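Long-range contacts in short chain dehydrogenase (A0QTM2 homolog) (Mycobacterium thermoresistibile, PDB 3SC4), which probably catalyses an NAD(P)-dependent oxidation or reduction, as other short-chain dehydrogenases with a Rossmann fold do, on a substrate yet to be identified: residues T11-G16 against N35-A40; L68-D73 against A85-Q90; L194-T199 against G269-V274. One frame throughout, in Å; residues are numbered along the deposited sequence.

Followed from the N terminus, the three contacts come in series, none nested in or crossing another. Contact 1 closes the first loop, pairing strand 11-15 with strand 35-40, with helix 20-30 between them along the chain. Contact 2 comes next: strand 66-71 extends the same sheet beyond 35-40, and helix 77-91 turns back to pack on it. The two touch, for Thr87 reaches Phe13 and Ala37 as well as Ile70. Contact 3 closes a far longer loop, holding a late segment, 269-274, against the end of strand 190-195. It lies on the other side of the chain's centre, about 31 Å from contact 2 between centres, though all three reach the one parallel sheet.

Contact 1 of 3, residues T11-G16 against N35-A40; sequences TMFISG and NVALVA
Met12 N donates to Asn35 O at 2.8 Å with an N-H...O angle of 170°, and Met12 O takes Ala37 N, also at 2.8 Å, so that this residue bonds through both its N and its O. The same step repeats two residues on, where Ile14 N reaches Ala37 O at 2.9 Å and Ile14 O accepts Val39 N. A further bond, from Gly16 N to Val39 O, is doubtful, because Gly16 is modelled in two conformers. At the start, Asn35 ND2 lies 3.2 Å from Thr11 OG1 and donates to it, the hydroxyl sitting close to the amide plane.

One face of the pair carries Met12, Ile14, Val36 and Leu38. With Ile14 CG1 anti to the backbone N (chi1 -175°), the other branch, CG2, is left between that N and the carbonyl carbon, and from there it meets Val36 CG1 at 3.9 Å. Val36 also receives the methyl CE of Met12, whose chain bends at its last torsion. Ile60 of helix 53-63 covers Val36 and Leu38 here. On the Phe13 face, the ring slants past its neighbours, with CD1 near Ala37 CB and CZ 3.9 Å from Val39 CG1. Ser15, on the same face, has its OG bonded to the amides of Asn100 and Ala101.

Gly16 stands next to a bound glycerol and begins a glycine-rich turn into helix 20-30. Parallel strands joined through that turn and helix are the first beta-alpha-beta unit of the Rossmann fold, which in short-chain dehydrogenases holds the dinucleotide cofactor.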
loop_
_atom_site.group_PDB
_atom_site.type_symbol
_atom_site.label_atom_id
_atom_site.label_comp_id
_atom_site.label_asym_id
_atom_site.label_seq_id
_atom_site.Cartn_x
_atom_site.Cartn_y
_atom_site.Cartn_z
ATOM N N THR B 11 7.335 -15.662 23.928
ATOM C CA THR B 11 5.926 -15.408 23.700
ATOM C C THR B 11 5.669 -14.886 22.297
ATOM O O THR B 11 6.272 -13.908 21.895
ATOM C CB THR B 11 5.411 -14.396 24.708
ATOM O OG1 THR B 11 5.466 -14.982 26.012
ATOM C CG2 THR B 11 3.971 -14.014 24.406
ATOM N N MET B 12 4.759 -15.536 21.570
ATOM C CA MET B 12 4.313 -15.082 20.245
ATOM C C MET B 12 2.887 -14.538 20.220
ATOM O O MET B 12 1.980 -15.133 20.795
ATOM C CB MET B 12 4.377 -16.225 19.243
ATOM C CG MET B 12 3.835 -15.866 17.857
ATOM S SD MET B 12 4.475 -16.958 16.577
ATOM C CE MET B 12 3.449 -18.383 16.767
ATOM N N PHE B 13 2.702 -13.416 19.526
ATOM C CA PHE B 13 1.385 -12.903 19.173
ATOM C C PHE B 13 1.160 -13.107 17.675
ATOM O O PHE B 13 1.908 -12.583 16.861
ATOM C CB PHE B 13 1.272 -11.422 19.502
ATOM C CG PHE B 13 -0.138 -10.885 19.372
ATOM C CD1 PHE B 13 -1.022 -10.927 20.453
ATOM C CD2 PHE B 13 -0.585 -10.352 18.173
ATOM C CE1 PHE B 13 -2.307 -10.440 20.336
ATOM C CE2 PHE B 13 -1.875 -9.875 18.045
ATOM C CZ PHE B 13 -2.739 -9.905 19.142
ATOM N N ILE B 14 0.127 -13.845 17.305
ATOM C CA ILE B 14 -0.107 -14.139 15.903
ATOM C C ILE B 14 -1.545 -13.807 15.507
ATOM O O ILE B 14 -2.491 -14.182 16.199
ATOM C CB ILE B 14 0.284 -15.606 15.544
ATOM C CG1 ILE B 14 0.135 -15.849 14.043
ATOM C CG2 ILE B 14 -0.509 -16.616 16.339
ATOM C CD1 ILE B 14 0.639 -17.215 13.596
ATOM N N SER B 15 -1.681 -13.023 14.435
ATOM C CA SER B 15 -2.970 -12.758 13.829
ATOM C C SER B 15 -3.254 -13.925 12.902
ATOM O O SER B 15 -2.386 -14.387 12.136
ATOM C CB SER B 15 -2.989 -11.453 13.045
ATOM O OG SER B 15 -2.175 -11.552 11.885
ATOM N N GLY B 16 -4.509 -14.336 12.964
ATOM C CA GLY B 16 -4.937 -15.615 12.462
ATOM C C GLY B 16 -4.487 -16.669 13.449
ATOM O O GLY B 16 -4.606 -16.515 14.674
ATOM N N ASN B 35 4.954 -19.692 24.474
ATOM C CA ASN B 35 3.584 -19.205 24.602
ATOM C C ASN B 35 3.128 -18.597 23.262
ATOM O O ASN B 35 3.927 -17.987 22.549
ATOM C CB ASN B 35 3.481 -18.179 25.725
ATOM C CG ASN B 35 4.211 -18.626 26.998
ATOM O OD1 ASN B 35 4.154 -19.795 27.402
ATOM N ND2 ASN B 35 4.928 -17.690 27.614
ATOM N N VAL B 36 1.856 -18.803 22.918
ATOM C CA VAL B 36 1.289 -18.276 21.699
ATOM C C VAL B 36 -0.103 -17.717 21.951
ATOM O O VAL B 36 -1.004 -18.443 22.308
ATOM C CB VAL B 36 1.154 -19.370 20.639
ATOM C CG1 VAL B 36 0.450 -18.810 19.385
ATOM C CG2 VAL B 36 2.516 -19.947 20.288
ATOM N N ALA B 37 -0.274 -16.418 21.776
ATOM C CA ALA B 37 -1.600 -15.802 21.778
ATOM C C ALA B 37 -2.029 -15.681 20.334
ATOM O O ALA B 37 -1.231 -15.293 19.481
ATOM C CB ALA B 37 -1.568 -14.423 22.443
ATOM N N LEU B 38 -3.273 -16.058 20.052
ATOM C CA LEU B 38 -3.794 -16.042 18.692
ATOM C C LEU B 38 -5.103 -15.290 18.719
ATOM O O LEU B 38 -5.940 -15.510 19.602
ATOM C CB LEU B 38 -3.955 -17.458 18.117
ATOM C CG LEU B 38 -4.751 -18.571 18.832
ATOM C CD1 LEU B 38 -4.943 -19.750 17.906
ATOM C CD2 LEU B 38 -4.076 -19.051 20.063
ATOM N N VAL B 39 -5.255 -14.363 17.780
ATOM C CA VAL B 39 -6.444 -13.526 17.728
ATOM C C VAL B 39 -7.219 -13.784 16.420
ATOM O O VAL B 39 -6.617 -13.785 15.341
ATOM C CB VAL B 39 -6.066 -12.038 17.899
ATOM C CG1 VAL B 39 -5.285 -11.535 16.690
ATOM C CG2 VAL B 39 -7.298 -11.196 18.125
ATOM N N ALA B 40 -8.526 -14.031 16.522
ATOM C CA ALA B 40 -9.425 -14.117 15.348
ATOM C C ALA B 40 -10.758 -13.398 15.597
ATOM O O ALA B 40 -11.119 -13.112 16.740
ATOM C CB ALA B 40 -9.675 -15.559 14.957
#

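Contact 2 of 3, residues L68-D73 against A85-Q90; sequences LPIVGD and AKTVEQ
Leu68 and Ile70 carry the apolar part of this contact, both sent from the strand toward the helix. Leu68 touches through one methyl, CD2, which rests against the turn of helix between Lys86 and Gln90. It lies 3.8 Å from Lys86 O, 3.9 Å from Thr87 CA and 4.0 Å from Gln90 CB, touching backbone as much as side chain. Its CG stands beside the carbonyl carbon, across from the backbone N (chi1 -175°), which carries the leucine far enough out from the strand to do this, although the axes run 10.0 Å apart. Ile70 meets the same turn, at Lys86 and Thr87, and its CD1 comes to 3.6 Å from Thr87 OG1, the two side chains crossing at about a right angle. The fully extended chain of Lys86 lies along the exposed margin, its CD passing 4.3 Å from Ile70 CG1, and Pro69 turns from the helix to pack on Ile53, Tyr54 and Ala57.

Strand 66-71 is an outermost strand of the parallel sheet, and helix 77-91 runs back against it at 154° before the chain enters strand 96-99. That makes the helix the central crossover of a Rossmann fold, passing from strand 66-71 over 35-40 and 11-15. Thr87 accordingly also packs on Ala37, Thr11 and Phe13.

No hydrogen bond joins strand and helix; the polar atoms that the methyls touch have their partners within the helix. Thr87 OG1, facing Ile70, is bonded to Ala83 O. Lys86 O, beside the Leu68 methyl, accepts Gln90 N at 3.2 Å.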
loop_
_atom_site.group_PDB
_atom_site.type_symbol
_atom_site.label_atom_id
_atom_site.label_comp_id
_atom_site.label_asym_id
_atom_site.label_seq_id
_atom_site.Cartn_x
_atom_site.Cartn_y
_atom_site.Cartn_z
ATOM N N LEU B 68 -3.278 -18.985 24.205
ATOM C CA LEU B 68 -4.222 -17.977 24.661
ATOM C C LEU B 68 -5.064 -17.561 23.455
ATOM O O LEU B 68 -4.716 -16.628 22.742
ATOM C CB LEU B 68 -3.487 -16.781 25.271
ATOM C CG LEU B 68 -4.412 -15.728 25.877
ATOM C CD1 LEU B 68 -5.157 -16.281 27.100
ATOM C CD2 LEU B 68 -3.616 -14.472 26.225
ATOM N N PRO B 69 -6.163 -18.277 23.209
ATOM C CA PRO B 69 -7.032 -17.868 22.122
ATOM C C PRO B 69 -7.793 -16.638 22.535
ATOM O O PRO B 69 -8.300 -16.594 23.633
ATOM C CB PRO B 69 -7.987 -19.049 21.979
ATOM C CG PRO B 69 -8.074 -19.631 23.386
ATOM C CD PRO B 69 -6.705 -19.419 23.970
ATOM N N ILE B 70 -7.853 -15.644 21.661
ATOM C CA ILE B 70 -8.519 -14.371 21.942
ATOM C C ILE B 70 -9.471 -14.076 20.778
ATOM O O ILE B 70 -9.077 -14.132 19.607
ATOM C CB ILE B 70 -7.481 -13.235 22.043
ATOM C CG1 ILE B 70 -6.438 -13.596 23.103
ATOM C CG2 ILE B 70 -8.151 -11.898 22.345
ATOM C CD1 ILE B 70 -5.231 -12.722 23.135
ATOM N N VAL B 71 -10.723 -13.787 21.105
ATOM C CA VAL B 71 -11.656 -13.267 20.125
ATOM C C VAL B 71 -11.426 -11.771 19.920
ATOM O O VAL B 71 -11.495 -10.990 20.873
ATOM C CB VAL B 71 -13.094 -13.482 20.555
ATOM C CG1 VAL B 71 -14.047 -12.595 19.714
ATOM C CG2 VAL B 71 -13.433 -14.964 20.442
ATOM N N GLY B 72 -11.140 -11.380 18.675
ATOM C CA GLY B 72 -11.015 -9.968 18.338
ATOM C C GLY B 72 -10.909 -9.685 16.856
ATOM O O GLY B 72 -10.171 -10.317 16.158
ATOM N N ASP B 73 -11.650 -8.694 16.402
ATOM C CA ASP B 73 -11.620 -8.242 15.014
ATOM C C ASP B 73 -10.388 -7.350 14.784
ATOM O O ASP B 73 -10.304 -6.226 15.301
ATOM C CB ASP B 73 -12.929 -7.487 14.693
ATOM C CG ASP B 73 -13.103 -7.212 13.203
ATOM O OD1 ASP B 73 -12.120 -7.381 12.452
ATOM O OD2 ASP B 73 -14.215 -6.817 12.787
ATOM N N ALA B 85 -2.876 -6.298 25.198
ATOM C CA ALA B 85 -2.938 -6.133 26.666
ATOM C C ALA B 85 -3.249 -7.445 27.376
ATOM O O ALA B 85 -2.725 -7.705 28.457
ATOM C CB ALA B 85 -3.976 -5.080 27.055
ATOM N N LYS B 86 -4.111 -8.261 26.784
ATOM C CA LYS B 86 -4.471 -9.524 27.394
ATOM C C LYS B 86 -3.293 -10.491 27.294
ATOM O O LYS B 86 -3.031 -11.255 28.223
ATOM C CB LYS B 86 -5.728 -10.109 26.755
ATOM C CG LYS B 86 -6.449 -11.066 27.638
ATOM C CD LYS B 86 -7.527 -11.858 26.891
ATOM C CE LYS B 86 -8.159 -12.933 27.827
ATOM N NZ LYS B 86 -9.094 -13.858 27.090
ATOM N N THR B 87 -2.562 -10.421 26.190
ATOM C CA THR B 87 -1.386 -11.256 25.996
ATOM C C THR B 87 -0.307 -10.872 27.029
ATOM O O THR B 87 0.307 -11.743 27.666
ATOM C CB THR B 87 -0.859 -11.106 24.530
ATOM O OG1 THR B 87 -1.864 -11.565 23.611
ATOM C CG2 THR B 87 0.446 -11.884 24.301
ATOM N N VAL B 88 -0.101 -9.566 27.201
ATOM C CA VAL B 88 0.888 -9.051 28.132
ATOM C C VAL B 88 0.557 -9.386 29.589
ATOM O O VAL B 88 1.444 -9.821 30.306
ATOM C CB VAL B 88 1.084 -7.534 27.950
ATOM C CG1 VAL B 88 1.893 -6.901 29.127
ATOM C CG2 VAL B 88 1.760 -7.259 26.608
ATOM N N GLU B 89 -0.700 -9.216 30.012
ATOM C CA GLU B 89 -1.131 -9.540 31.398
ATOM C C GLU B 89 -0.974 -11.027 31.719
ATOM O O GLU B 89 -0.718 -11.397 32.848
ATOM C CB GLU B 89 -2.596 -9.124 31.658
ATOM N N GLN B 90 -1.127 -11.866 30.709
ATOM C CA GLN B 90 -1.057 -13.315 30.865
ATOM C C GLN B 90 0.390 -13.820 30.780
ATOM O O GLN B 90 0.787 -14.659 31.581
ATOM C CB GLN B 90 -1.927 -13.963 29.777
ATOM C CG GLN B 90 -2.035 -15.472 29.802
ATOM C CD GLN B 90 -2.880 -15.986 30.949
ATOM O OE1 GLN B 90 -3.998 -15.516 31.176
ATOM N NE2 GLN B 90 -2.353 -16.962 31.674
#

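Contact 3 of 3, residues L194-T199 against G269-V274; sequences LWPRTT and GVDLWV
Trp195 lies under the carboxylate of Asp271, whose OD2 sits over one face of the indole, the two planes only 15° apart. OD2 is close to NE1, but the angle is too poor for a bond; the indole N-H instead points outward in the ring plane to Leu272 O, at 3.0 Å and nearly straight (171°). Swung to the side of its own carbonyl carbon at the first torsion, the Trp195 ring reaches into the type II turn from Asp271 to Val274. Its CZ2 meets Trp273 CE3 at 3.7 Å, the six-membered rings inclined at 52°, and Val274 CG2 comes to the CD1 edge of the Trp195 ring.

The backbone is pinned by Asp271 N to Arg197 O, 2.7 Å. Val274 CG1 touches the aliphatic part of Arg197, whose guanidinium is turned to Asp247 and Ser276 O. Trp273 NE1 is bonded to Trp160 O.

In short-chain dehydrogenases the chain just after this strand commonly borders the cofactor site; here the 269-274 loop packs against it. Asp271 OD2 also lies 2.8 Å from Pro196 O, two acceptors in close approach, which may favour a protonated carboxyl.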
loop_
_atom_site.group_PDB
_atom_site.type_symbol
_atom_site.label_atom_id
_atom_site.label_comp_id
_atom_site.label_asym_id
_atom_site.label_seq_id
_atom_site.Cartn_x
_atom_site.Cartn_y
_atom_site.Cartn_z
ATOM N N LEU B 194 8.039 -12.880 4.774
ATOM C CA LEU B 194 8.309 -14.270 4.401
ATOM C C LEU B 194 7.188 -14.786 3.547
ATOM O O LEU B 194 6.010 -14.664 3.941
ATOM C CB LEU B 194 8.451 -15.131 5.664
ATOM C CG LEU B 194 8.836 -16.600 5.519
ATOM C CD1 LEU B 194 10.212 -16.700 4.875
ATOM C CD2 LEU B 194 8.773 -17.379 6.888
ATOM N N TRP B 195 7.553 -15.400 2.418
ATOM C CA TRP B 195 6.617 -15.787 1.359
ATOM C C TRP B 195 7.068 -17.115 0.710
ATOM O O TRP B 195 8.261 -17.324 0.501
ATOM C CB TRP B 195 6.608 -14.672 0.314
ATOM C CG TRP B 195 5.480 -14.704 -0.702
ATOM C CD1 TRP B 195 5.604 -14.881 -2.038
ATOM C CD2 TRP B 195 4.099 -14.449 -0.461
ATOM N NE1 TRP B 195 4.392 -14.794 -2.639
ATOM C CE2 TRP B 195 3.443 -14.541 -1.692
ATOM C CE3 TRP B 195 3.347 -14.193 0.689
ATOM C CZ2 TRP B 195 2.057 -14.380 -1.822
ATOM C CZ3 TRP B 195 1.972 -14.028 0.571
ATOM C CH2 TRP B 195 1.339 -14.126 -0.684
ATOM N N PRO B 196 6.134 -18.013 0.378
ATOM C CA PRO B 196 6.525 -19.301 -0.156
ATOM C C PRO B 196 6.601 -19.278 -1.681
ATOM O O PRO B 196 5.899 -18.519 -2.323
ATOM C CB PRO B 196 5.380 -20.197 0.300
ATOM C CG PRO B 196 4.195 -19.320 0.233
ATOM C CD PRO B 196 4.673 -17.917 0.507
ATOM N N ARG B 197 7.426 -20.125 -2.266
ATOM C CA ARG B 197 7.619 -20.090 -3.709
ATOM C C ARG B 197 6.514 -20.790 -4.468
ATOM O O ARG B 197 6.327 -20.526 -5.655
ATOM C CB ARG B 197 8.946 -20.751 -4.113
ATOM C CG ARG B 197 10.137 -19.898 -3.909
ATOM C CD ARG B 197 11.361 -20.525 -4.528
ATOM N NE ARG B 197 12.485 -19.600 -4.501
ATOM C CZ ARG B 197 12.881 -18.832 -5.514
ATOM N NH1 ARG B 197 12.260 -18.836 -6.687
ATOM N NH2 ARG B 197 13.922 -18.038 -5.355
ATOM N N THR B 198 5.832 -21.726 -3.819
ATOM C CA THR B 198 4.766 -22.467 -4.462
ATOM C C THR B 198 3.472 -22.166 -3.744
ATOM O O THR B 198 3.485 -21.560 -2.676
ATOM C CB THR B 198 4.998 -23.961 -4.342
ATOM O OG1 THR B 198 4.713 -24.367 -2.993
ATOM C CG2 THR B 198 6.437 -24.318 -4.724
ATOM N N THR B 199 2.349 -22.606 -4.293
ATOM C CA THR B 199 1.100 -22.559 -3.544
ATOM C C THR B 199 1.247 -23.562 -2.423
ATOM O O THR B 199 1.915 -24.563 -2.592
ATOM C CB THR B 199 -0.105 -22.964 -4.383
ATOM O OG1 THR B 199 0.192 -24.186 -5.081
ATOM C CG2 THR B 199 -0.389 -21.898 -5.376
ATOM N N GLY B 269 4.127 -25.940 -9.108
ATOM C CA GLY B 269 3.594 -24.650 -9.555
ATOM C C GLY B 269 4.232 -23.503 -8.777
ATOM O O GLY B 269 4.935 -23.725 -7.775
ATOM N N VAL B 270 3.998 -22.273 -9.226
ATOM C CA VAL B 270 4.601 -21.105 -8.579
ATOM C C VAL B 270 3.581 -20.245 -7.871
ATOM O O VAL B 270 2.471 -20.051 -8.347
ATOM C CB VAL B 270 5.441 -20.214 -9.581
ATOM C CG1 VAL B 270 6.685 -20.940 -10.006
ATOM C CG2 VAL B 270 4.604 -19.754 -10.808
ATOM N N ASP B 271 3.975 -19.697 -6.733
ATOM C CA ASP B 271 3.137 -18.734 -6.010
ATOM C C ASP B 271 3.075 -17.458 -6.856
ATOM O O ASP B 271 3.871 -17.262 -7.771
ATOM C CB ASP B 271 3.770 -18.470 -4.635
ATOM C CG ASP B 271 2.831 -17.800 -3.631
ATOM O OD1 ASP B 271 1.641 -17.601 -3.908
ATOM O OD2 ASP B 271 3.301 -17.490 -2.515
ATOM N N LEU B 272 2.121 -16.590 -6.567
ATOM C CA LEU B 272 2.152 -15.230 -7.088
ATOM C C LEU B 272 3.462 -14.551 -6.654
ATOM O O LEU B 272 3.962 -14.811 -5.561
ATOM C CB LEU B 272 0.983 -14.422 -6.545
ATOM C CG LEU B 272 -0.443 -14.866 -6.904
ATOM C CD1 LEU B 272 -1.477 -13.853 -6.376
ATOM C CD2 LEU B 272 -0.604 -15.075 -8.403
ATOM N N TRP B 273 4.002 -13.701 -7.525
ATOM C CA TRP B 273 5.198 -12.897 -7.244
ATOM C C TRP B 273 6.484 -13.714 -7.179
ATOM O O TRP B 273 7.471 -13.259 -6.648
ATOM C CB TRP B 273 5.011 -11.986 -5.986
ATOM C CG TRP B 273 3.874 -11.048 -6.184
ATOM C CD1 TRP B 273 3.793 -10.091 -7.140
ATOM C CD2 TRP B 273 2.628 -11.009 -5.469
ATOM N NE1 TRP B 273 2.589 -9.448 -7.074
ATOM C CE2 TRP B 273 1.853 -9.970 -6.045
ATOM C CE3 TRP B 273 2.100 -11.715 -4.379
ATOM C CZ2 TRP B 273 0.562 -9.641 -5.591
ATOM C CZ3 TRP B 273 0.800 -11.385 -3.933
ATOM C CH2 TRP B 273 0.059 -10.345 -4.549
ATOM N N VAL B 274 6.469 -14.902 -7.771
ATOM C CA VAL B 274 7.615 -15.789 -7.764
ATOM C C VAL B 274 7.845 -16.359 -9.153
ATOM O O VAL B 274 6.894 -16.764 -9.845
ATOM C CB VAL B 274 7.414 -16.904 -6.733
ATOM C CG1 VAL B 274 8.461 -18.019 -6.918
ATOM C CG2 VAL B 274 7.479 -16.302 -5.325
#